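Local coordinates for protein putative methylthioribose-1-phosphate isomerase (Pyrococcus horikoshii OT3, PDB 6A34) that probably interconverts 5-methylthioribose 1-phosphate and 5-methylthioribulose 1-phosphate, an isomerisation of the methionine salvage pathway, at residues I3-K8 and M187-S192; L72-S77 and E127-I132; G253-K258 and K329-I334. One frame throughout, in Å; residues are numbered along the deposited sequence.

How the contacts relate
The three contacts are separate and touch nowhere. Contact 2 is nested along the chain inside the loop that contact 1 closes. Contact 1 ties the N-terminal residues to the end of helix 180-189, and its centre is about 36 Å from that of contact 2. Contact 3 follows both in sequence, its centre about 25 Å from that of contact 1 and about 41 Å from that of contact 2, across the centre of the chain. Its segment 253-258 ends in N257 and K258, predicted to bind substrate, and the F255 side chain lies about 7 Å from that of D247, the predicted proton donor. Contacts 1 and 2 lie away from the predicted substrate and catalytic residues.

Contact 1: I3-K8 and M187-S192; sequences IRYTPK and MHKDGS
OD1 of D190 is gripped by two donors from the N-terminal segment, R4 and Y5. R4 meets the carboxylate end-on with both terminal nitrogens: NH1 lies 2.7 Å from D190 OD1 and NH2 lies 2.7 Å from D190 OD2, the latter on its syn lone pair. Guanidinium and carboxylate planes are only 16° apart, so this salt bridge is a nearly flat fork that fixes the rotation of the acid. The second donor to OD1 is the hydroxyl of Y5, whose OH is 2.7 Å from D190 OD1 and comes from above the carboxylate plane, 35° out of it. K189 supplies the apolar part: its CB packs over one face of the Y5 ring, 3.5 Å from Y5 CZ, and CG follows beside CE1. The lysine chain then bends at chi2 and chi3, turning its ammonium end away from the tyrosine. The contact lies at the surface, where G191 closes helix 180-189 in a Schellman motif and S192 leads into strand 193-199. R4 also touches H152, and P7 touches V144 and L148, of helix 125-157, so the N-terminal segment contacts both that long helix and the C-terminal end of helix 180-189.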
loop_
_atom_site.group_PDB
_atom_site.type_symbol
_atom_site.label_atom_id
_atom_site.label_comp_id
_atom_site.label_asym_id
_atom_site.label_seq_id
_atom_site.Cartn_x
_atom_site.Cartn_y
_atom_site.Cartn_z
ATOM N N ILE A 3 37.136 1.040 5.124
ATOM C CA ILE A 3 36.325 2.062 4.524
ATOM C C ILE A 3 37.038 2.513 3.242
ATOM O O ILE A 3 38.130 3.065 3.312
ATOM C CB ILE A 3 36.109 3.227 5.519
ATOM C CG1 ILE A 3 35.652 2.745 6.902
ATOM C CG2 ILE A 3 35.164 4.261 4.942
ATOM C CD1 ILE A 3 34.593 1.677 6.877
ATOM N N ARG A 4 36.405 2.253 2.094
ATOM C CA ARG A 4 36.944 2.492 0.775
ATOM C C ARG A 4 36.409 3.814 0.206
ATOM O O ARG A 4 36.964 4.334 -0.772
ATOM C CB ARG A 4 36.574 1.340 -0.173
ATOM C CG ARG A 4 37.186 -0.007 0.200
ATOM C CD ARG A 4 36.580 -1.213 -0.523
ATOM N NE ARG A 4 35.155 -1.445 -0.254
ATOM C CZ ARG A 4 34.202 -1.440 -1.188
ATOM N NH1 ARG A 4 34.465 -0.991 -2.413
ATOM N NH2 ARG A 4 32.993 -1.908 -0.891
ATOM N N TYR A 5 35.310 4.328 0.769
ATOM C CA TYR A 5 34.669 5.532 0.241
ATOM C C TYR A 5 34.526 6.577 1.355
ATOM O O TYR A 5 34.396 6.228 2.511
ATOM C CB TYR A 5 33.318 5.209 -0.406
ATOM C CG TYR A 5 33.375 4.306 -1.615
ATOM C CD1 TYR A 5 33.759 4.792 -2.857
ATOM C CD2 TYR A 5 33.019 2.964 -1.522
ATOM C CE1 TYR A 5 33.800 3.970 -3.972
ATOM C CE2 TYR A 5 33.068 2.125 -2.618
ATOM C CZ TYR A 5 33.464 2.631 -3.844
ATOM O OH TYR A 5 33.493 1.822 -4.938
ATOM N N THR A 6 34.603 7.855 0.963
ATOM C CA THR A 6 34.218 8.997 1.788
ATOM C C THR A 6 32.749 9.323 1.516
ATOM O O THR A 6 32.209 8.961 0.471
ATOM C CB THR A 6 35.095 10.224 1.484
ATOM O OG1 THR A 6 34.800 10.592 0.143
ATOM C CG2 THR A 6 36.590 9.993 1.636
ATOM N N PRO A 7 32.054 10.016 2.441
ATOM C CA PRO A 7 30.691 10.472 2.197
ATOM C C PRO A 7 30.492 11.127 0.834
ATOM O O PRO A 7 29.533 10.807 0.188
ATOM C CB PRO A 7 30.476 11.492 3.308
ATOM C CG PRO A 7 31.260 10.924 4.447
ATOM C CD PRO A 7 32.501 10.342 3.801
ATOM N N LYS A 8 31.445 11.958 0.404
ATOM C CA LYS A 8 31.305 12.787 -0.806
ATOM C C LYS A 8 31.430 11.935 -2.057
ATOM O O LYS A 8 30.922 12.307 -3.108
ATOM C CB LYS A 8 32.357 13.901 -0.873
ATOM C CG LYS A 8 31.849 15.263 -0.414
ATOM C CD LYS A 8 32.936 16.255 -0.017
ATOM C CE LYS A 8 32.360 17.608 0.354
ATOM N NZ LYS A 8 33.362 18.487 1.009
ATOM N N MET A 187 27.073 -0.027 -2.677
ATOM C CA MET A 187 26.816 -1.006 -3.696
ATOM C C MET A 187 26.791 -0.316 -5.069
ATOM O O MET A 187 27.287 -0.877 -6.048
ATOM C CB MET A 187 25.488 -1.741 -3.449
ATOM C CG MET A 187 25.549 -2.691 -2.279
ATOM S SD MET A 187 24.035 -3.650 -2.039
ATOM C CE MET A 187 24.047 -4.673 -3.516
ATOM N N HIS A 188 26.177 0.868 -5.144
ATOM C CA HIS A 188 26.007 1.575 -6.431
ATOM C C HIS A 188 27.382 1.978 -6.984
ATOM O O HIS A 188 27.679 1.771 -8.159
ATOM C CB HIS A 188 25.063 2.778 -6.285
ATOM C CG HIS A 188 24.987 3.629 -7.505
ATOM N ND1 HIS A 188 24.331 3.224 -8.645
ATOM C CD2 HIS A 188 25.486 4.850 -7.778
ATOM C CE1 HIS A 188 24.409 4.172 -9.564
ATOM N NE2 HIS A 188 25.121 5.164 -9.065
ATOM N N LYS A 189 28.221 2.539 -6.115
ATOM C CA LYS A 189 29.596 2.899 -6.478
ATOM C C LYS A 189 30.361 1.663 -6.954
ATOM O O LYS A 189 31.167 1.759 -7.899
ATOM C CB LYS A 189 30.373 3.498 -5.294
ATOM C CG LYS A 189 30.715 4.969 -5.431
ATOM C CD LYS A 189 29.482 5.817 -5.673
ATOM C CE LYS A 189 29.565 6.635 -6.942
ATOM N NZ LYS A 189 28.434 7.588 -7.026
ATOM N N ASP A 190 30.160 0.537 -6.253
ATOM C CA ASP A 190 30.895 -0.696 -6.558
ATOM C C ASP A 190 30.394 -1.310 -7.876
ATOM O O ASP A 190 30.986 -2.255 -8.364
ATOM C CB ASP A 190 30.803 -1.711 -5.416
ATOM C CG ASP A 190 31.746 -1.402 -4.273
ATOM O OD1 ASP A 190 32.730 -0.687 -4.513
ATOM O OD2 ASP A 190 31.486 -1.873 -3.156
ATOM N N GLY A 191 29.312 -0.784 -8.455
ATOM C CA GLY A 191 28.703 -1.393 -9.656
ATOM C C GLY A 191 27.862 -2.638 -9.340
ATOM O O GLY A 191 27.517 -3.407 -10.226
ATOM N N SER A 192 27.504 -2.849 -8.069
ATOM C CA SER A 192 26.872 -4.089 -7.696
ATOM C C SER A 192 25.359 -3.888 -7.470
ATOM O O SER A 192 24.632 -4.846 -7.365
ATOM C CB SER A 192 27.608 -4.746 -6.545
ATOM O OG SER A 192 27.419 -4.046 -5.340
#

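Contact 2: L72-S77 and E127-I132; sequences LYAETS and EIKRLI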
loop_
_atom_site.group_PDB
_atom_site.type_symbol
_atom_site.label_atom_id
_atom_site.label_comp_id
_atom_site.label_asym_id
_atom_site.label_seq_id
_atom_site.Cartn_x
_atom_site.Cartn_y
_atom_site.Cartn_z
ATOM N N LEU A 72 24.775 26.740 18.483
ATOM C CA LEU A 72 24.314 28.042 18.035
ATOM C C LEU A 72 24.156 28.961 19.256
ATOM O O LEU A 72 24.644 30.095 19.251
ATOM C CB LEU A 72 23.007 27.914 17.251
ATOM C CG LEU A 72 22.428 29.235 16.749
ATOM C CD1 LEU A 72 23.247 29.788 15.602
ATOM C CD2 LEU A 72 20.994 29.077 16.300
ATOM N N TYR A 73 23.525 28.454 20.312
ATOM C CA TYR A 73 23.365 29.225 21.515
ATOM C C TYR A 73 24.736 29.689 22.020
ATOM O O TYR A 73 24.900 30.852 22.400
ATOM C CB TYR A 73 22.646 28.454 22.622
ATOM C CG TYR A 73 22.706 29.226 23.905
ATOM C CD1 TYR A 73 21.938 30.372 24.084
ATOM C CD2 TYR A 73 23.605 28.866 24.893
ATOM C CE1 TYR A 73 22.060 31.148 25.232
ATOM C CE2 TYR A 73 23.737 29.627 26.043
ATOM C CZ TYR A 73 22.967 30.770 26.212
ATOM O OH TYR A 73 23.124 31.479 27.361
ATOM N N ALA A 74 25.706 28.769 22.052
ATOM C CA ALA A 74 27.024 29.053 22.614
ATOM C C ALA A 74 27.737 30.180 21.835
ATOM O O ALA A 74 28.362 31.051 22.435
ATOM C CB ALA A 74 27.843 27.782 22.634
ATOM N N GLU A 75 27.636 30.172 20.501
ATOM C CA GLU A 75 28.350 31.127 19.636
ATOM C C GLU A 75 27.608 32.475 19.488
ATOM O O GLU A 75 28.147 33.406 18.940
ATOM C CB GLU A 75 28.620 30.457 18.285
ATOM C CG GLU A 75 29.630 29.323 18.418
ATOM C CD GLU A 75 30.243 28.834 17.122
ATOM O OE1 GLU A 75 29.511 28.755 16.109
ATOM O OE2 GLU A 75 31.461 28.552 17.128
ATOM N N THR A 76 26.390 32.564 20.019
ATOM C CA THR A 76 25.384 33.605 19.716
ATOM C C THR A 76 24.979 34.327 21.010
ATOM O O THR A 76 24.520 35.454 20.956
ATOM C CB THR A 76 24.228 32.928 18.955
ATOM O OG1 THR A 76 24.357 33.282 17.576
ATOM C CG2 THR A 76 22.838 33.233 19.446
ATOM N N SER A 77 25.146 33.664 22.164
ATOM C CA SER A 77 24.732 34.192 23.467
ATOM C C SER A 77 25.379 35.562 23.693
ATOM O O SER A 77 26.587 35.714 23.541
ATOM C CB SER A 77 25.104 33.271 24.589
ATOM O OG SER A 77 24.775 33.848 25.847
ATOM N N GLU A 127 36.012 28.137 27.172
ATOM C CA GLU A 127 36.295 26.711 27.089
ATOM C C GLU A 127 34.975 25.924 27.141
ATOM O O GLU A 127 34.877 24.893 26.512
ATOM C CB GLU A 127 37.257 26.277 28.197
ATOM C CG GLU A 127 37.433 24.771 28.373
ATOM C CD GLU A 127 38.048 23.948 27.249
ATOM O OE1 GLU A 127 38.543 24.520 26.295
ATOM O OE2 GLU A 127 38.041 22.714 27.350
ATOM N N ILE A 128 33.991 26.402 27.903
ATOM C CA ILE A 128 32.654 25.786 27.932
ATOM C C ILE A 128 32.007 25.911 26.543
ATOM O O ILE A 128 31.515 24.934 25.975
ATOM C CB ILE A 128 31.771 26.408 29.027
ATOM C CG1 ILE A 128 32.325 26.138 30.427
ATOM C CG2 ILE A 128 30.325 25.944 28.889
ATOM C CD1 ILE A 128 31.697 27.004 31.505
ATOM N N LYS A 129 32.007 27.136 26.015
ATOM C CA LYS A 129 31.582 27.394 24.646
ATOM C C LYS A 129 32.275 26.422 23.687
ATOM O O LYS A 129 31.598 25.776 22.867
ATOM C CB LYS A 129 31.851 28.849 24.254
ATOM C CG LYS A 129 31.001 29.874 25.003
ATOM C CD LYS A 129 31.072 31.288 24.432
ATOM C CE LYS A 129 30.070 32.234 25.077
ATOM N NZ LYS A 129 30.409 33.666 24.898
ATOM N N ARG A 130 33.608 26.338 23.769
ATOM C CA ARG A 130 34.364 25.524 22.823
ATOM C C ARG A 130 33.869 24.072 22.881
ATOM O O ARG A 130 33.741 23.420 21.854
ATOM C CB ARG A 130 35.870 25.525 23.112
ATOM C CG ARG A 130 36.727 24.950 21.987
ATOM C CD ARG A 130 38.201 24.763 22.337
ATOM N NE ARG A 130 38.379 23.812 23.419
ATOM C CZ ARG A 130 38.239 22.489 23.312
ATOM N NH1 ARG A 130 38.052 21.931 22.124
ATOM N NH2 ARG A 130 38.292 21.736 24.400
ATOM N N LEU A 131 33.651 23.589 24.105
ATOM C CA LEU A 131 33.290 22.230 24.390
ATOM C C LEU A 131 31.899 21.903 23.814
ATOM O O LEU A 131 31.718 20.838 23.221
ATOM C CB LEU A 131 33.312 22.019 25.901
ATOM C CG LEU A 131 34.690 21.759 26.499
ATOM C CD1 LEU A 131 34.626 21.866 28.010
ATOM C CD2 LEU A 131 35.240 20.414 26.069
ATOM N N ILE A 132 30.943 22.814 24.005
ATOM C CA ILE A 132 29.594 22.629 23.523
ATOM C C ILE A 132 29.615 22.452 22.008
ATOM O O ILE A 132 28.959 21.570 21.496
ATOM C CB ILE A 132 28.709 23.831 23.886
ATOM C CG1 ILE A 132 28.412 23.882 25.381
ATOM C CG2 ILE A 132 27.436 23.838 23.048
ATOM C CD1 ILE A 132 27.858 25.211 25.820
HETATM O O HOH W 1 28.546 33.827 22.411
HETATM O O HOH W 2 28.298 35.224 25.734
#
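K129 has CG anti to its carbonyl carbon (chi1 -67°) and is extended from there to NZ, a shape that carries the chain past the carbonyl oxygen of A74 at the end of helix 59-76. Its methylenes run alongside that oxygen, with CD and CE each 3.4 Å from A74 O, while NZ goes on to two waters. One water donates to A74 O and, at 2.9 Å, to S77 O, and accepts from K129 NZ. The other joins S77 O to K129 NZ, with 2.8 Å on each side. The ammonium group thus reaches A74 O in the last turn, and S77 O just beyond the helix, through two waters, and its positive charge is likely to suit the negative end of the helix dipole. Behind the lysine, the backbones come close at an alanine: the CA atoms of A74 and K129 are 5.3 Å apart. The methyl CB of A74 lies against I132, 4.0 Å from CG2 and 4.1 Å from CD1, and so meets both arms of the isoleucine. Helix 82-97 packs alongside, F85 touching K129 and F89 touching I132. This is helix-to-helix packing at a small residue, with a lysine bridged by water to the C-terminal end of the helix, and it joins helices 59-76 and 125-157 within the helical part of this eIF-2B-related fold.

Contact 3: G253-K258 and K329-I334; sequences GDFANK and KYLTGI
The contact lies next to the predicted substrate-binding region, at the start of the strand that carries N257 and K258, both predicted to bind substrate. L331 carries most of the contact, its two methyls meeting the ring of F255 and the carbonyl of G253. CD2 of L331 comes within 3.7 Å of F255 CE1, while CD1 lies 3.8 Å from the same ring carbon and from F255 CD1. Both methyls come at the CD1-CE1 side of the ring from the same side of its plane, obliquely. CD1 also lies 3.4 Å from the carbonyl oxygen of G253, a van der Waals contact of a methyl with a polar backbone oxygen. The ring is directed to the leucine by chi1 of 68°, which sets CG of F255 between its own backbone N and carbonyl carbon. I334 adds its CD1 more loosely, 4.3 Å from G253 O. At G253 itself phi is 97°, a conformation where a side chain would collide with the carbonyl oxygen of the residue before it and would point at I334 and L331. Replacing L331 with an alanine would probably open a gap beside CE1 of F255 and over G253 O, leaving the ring freer to shift. The F255 side chain lies about 7 Å from that of D247, the predicted proton donor, which puts this packing close to the predicted active site. Strand 255-258 runs between strands 248-250 and 323-326 in the smaller sheet, while I334 is in strand 333-336 of the larger one. F275 of the neighbouring strand 275-278 touches both F255 and L331, and T261 of helix 261-270 also meets F255, so the leucine and phenylalanine pack where the two sheets and that helix come together.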
loop_
_atom_site.group_PDB
_atom_site.type_symbol
_atom_site.label_atom_id
_atom_site.label_comp_id
_atom_site.label_asym_id
_atom_site.label_seq_id
_atom_site.Cartn_x
_atom_site.Cartn_y
_atom_site.Cartn_z
ATOM N N GLY A 253 16.686 -10.209 18.827
ATOM C CA GLY A 253 16.759 -9.891 17.406
ATOM C C GLY A 253 15.425 -9.496 16.781
ATOM O O GLY A 253 15.430 -8.967 15.669
ATOM N N ASP A 254 14.298 -9.731 17.473
ATOM C CA ASP A 254 12.994 -9.186 17.023
ATOM C C ASP A 254 13.213 -7.687 16.820
ATOM O O ASP A 254 14.004 -7.076 17.546
ATOM C CB ASP A 254 11.842 -9.435 18.003
ATOM C CG ASP A 254 11.535 -10.894 18.317
ATOM O OD1 ASP A 254 12.090 -11.773 17.635
ATOM O OD2 ASP A 254 10.772 -11.140 19.287
ATOM N N PHE A 255 12.574 -7.098 15.806
ATOM C CA PHE A 255 12.689 -5.657 15.633
ATOM C C PHE A 255 11.369 -5.044 15.158
ATOM O O PHE A 255 10.564 -5.680 14.477
ATOM C CB PHE A 255 13.844 -5.297 14.695
ATOM C CG PHE A 255 13.656 -5.685 13.254
ATOM C CD1 PHE A 255 13.750 -7.007 12.855
ATOM C CD2 PHE A 255 13.431 -4.728 12.287
ATOM C CE1 PHE A 255 13.574 -7.361 11.525
ATOM C CE2 PHE A 255 13.256 -5.091 10.962
ATOM C CZ PHE A 255 13.303 -6.402 10.585
ATOM N N ALA A 256 11.197 -3.782 15.553
ATOM C CA ALA A 256 10.145 -2.899 15.123
ATOM C C ALA A 256 10.632 -2.086 13.925
ATOM O O ALA A 256 11.761 -1.625 13.900
ATOM C CB ALA A 256 9.752 -2.000 16.269
ATOM N N ASN A 257 9.790 -1.959 12.904
ATOM C CA ASN A 257 10.124 -1.097 11.759
ATOM C C ASN A 257 8.793 -0.648 11.154
ATOM O O ASN A 257 7.752 -1.172 11.562
ATOM C CB ASN A 257 11.071 -1.782 10.767
ATOM C CG ASN A 257 11.733 -0.806 9.816
ATOM O OD1 ASN A 257 12.308 0.191 10.257
ATOM N ND2 ASN A 257 11.594 -1.038 8.513
ATOM N N LYS A 258 8.848 0.324 10.225
ATOM C CA LYS A 258 7.679 0.873 9.599
ATOM C C LYS A 258 6.782 -0.266 9.134
ATOM O O LYS A 258 7.267 -1.266 8.520
ATOM C CB LYS A 258 7.987 1.737 8.369
ATOM C CG LYS A 258 7.013 2.893 8.156
ATOM C CD LYS A 258 6.973 3.883 9.333
ATOM C CE LYS A 258 6.529 5.286 8.968
ATOM N NZ LYS A 258 6.004 6.027 10.150
ATOM N N LYS A 329 13.491 -14.843 13.505
ATOM C CA LYS A 329 13.721 -16.004 12.677
ATOM C C LYS A 329 13.649 -15.703 11.165
ATOM O O LYS A 329 14.213 -16.466 10.321
ATOM C CB LYS A 329 12.724 -17.106 13.053
ATOM C CG LYS A 329 11.272 -16.839 12.682
ATOM C CD LYS A 329 10.379 -18.067 12.843
ATOM C CE LYS A 329 8.944 -17.827 12.430
ATOM N NZ LYS A 329 8.194 -19.092 12.266
ATOM N N TYR A 330 12.961 -14.625 10.799
ATOM C CA TYR A 330 12.890 -14.154 9.432
ATOM C C TYR A 330 14.191 -13.456 8.995
ATOM O O TYR A 330 14.368 -13.213 7.794
ATOM C CB TYR A 330 11.678 -13.214 9.292
ATOM C CG TYR A 330 10.346 -13.895 9.498
ATOM C CD1 TYR A 330 9.843 -14.725 8.522
ATOM C CD2 TYR A 330 9.577 -13.715 10.626
ATOM C CE1 TYR A 330 8.659 -15.416 8.676
ATOM C CE2 TYR A 330 8.351 -14.359 10.782
ATOM C CZ TYR A 330 7.892 -15.221 9.801
ATOM O OH TYR A 330 6.713 -15.922 9.894
ATOM N N LEU A 331 15.095 -13.123 9.934
ATOM C CA LEU A 331 16.329 -12.368 9.584
ATOM C C LEU A 331 17.432 -13.324 9.125
ATOM O O LEU A 331 17.746 -14.283 9.792
ATOM C CB LEU A 331 16.831 -11.550 10.770
ATOM C CG LEU A 331 16.066 -10.274 11.080
ATOM C CD1 LEU A 331 16.410 -9.759 12.474
ATOM C CD2 LEU A 331 16.374 -9.205 10.051
ATOM N N THR A 332 18.068 -12.982 8.004
ATOM C CA THR A 332 19.281 -13.640 7.570
ATOM C C THR A 332 20.457 -13.102 8.402
ATOM O O THR A 332 21.337 -13.822 8.749
ATOM C CB THR A 332 19.488 -13.446 6.067
ATOM O OG1 THR A 332 18.318 -13.881 5.374
ATOM C CG2 THR A 332 20.703 -14.193 5.566
ATOM N N GLY A 333 20.480 -11.797 8.645
ATOM C CA GLY A 333 21.482 -11.158 9.475
ATOM C C GLY A 333 21.096 -9.741 9.845
ATOM O O GLY A 333 20.138 -9.175 9.293
ATOM N N ILE A 334 21.831 -9.174 10.800
ATOM C CA ILE A 334 21.629 -7.804 11.209
ATOM C C ILE A 334 22.933 -7.035 10.944
ATOM O O ILE A 334 23.960 -7.304 11.565
ATOM C CB ILE A 334 21.217 -7.686 12.688
ATOM C CG1 ILE A 334 19.909 -8.412 12.985
ATOM C CG2 ILE A 334 21.161 -6.226 13.079
ATOM C CD1 ILE A 334 19.484 -8.369 14.442
#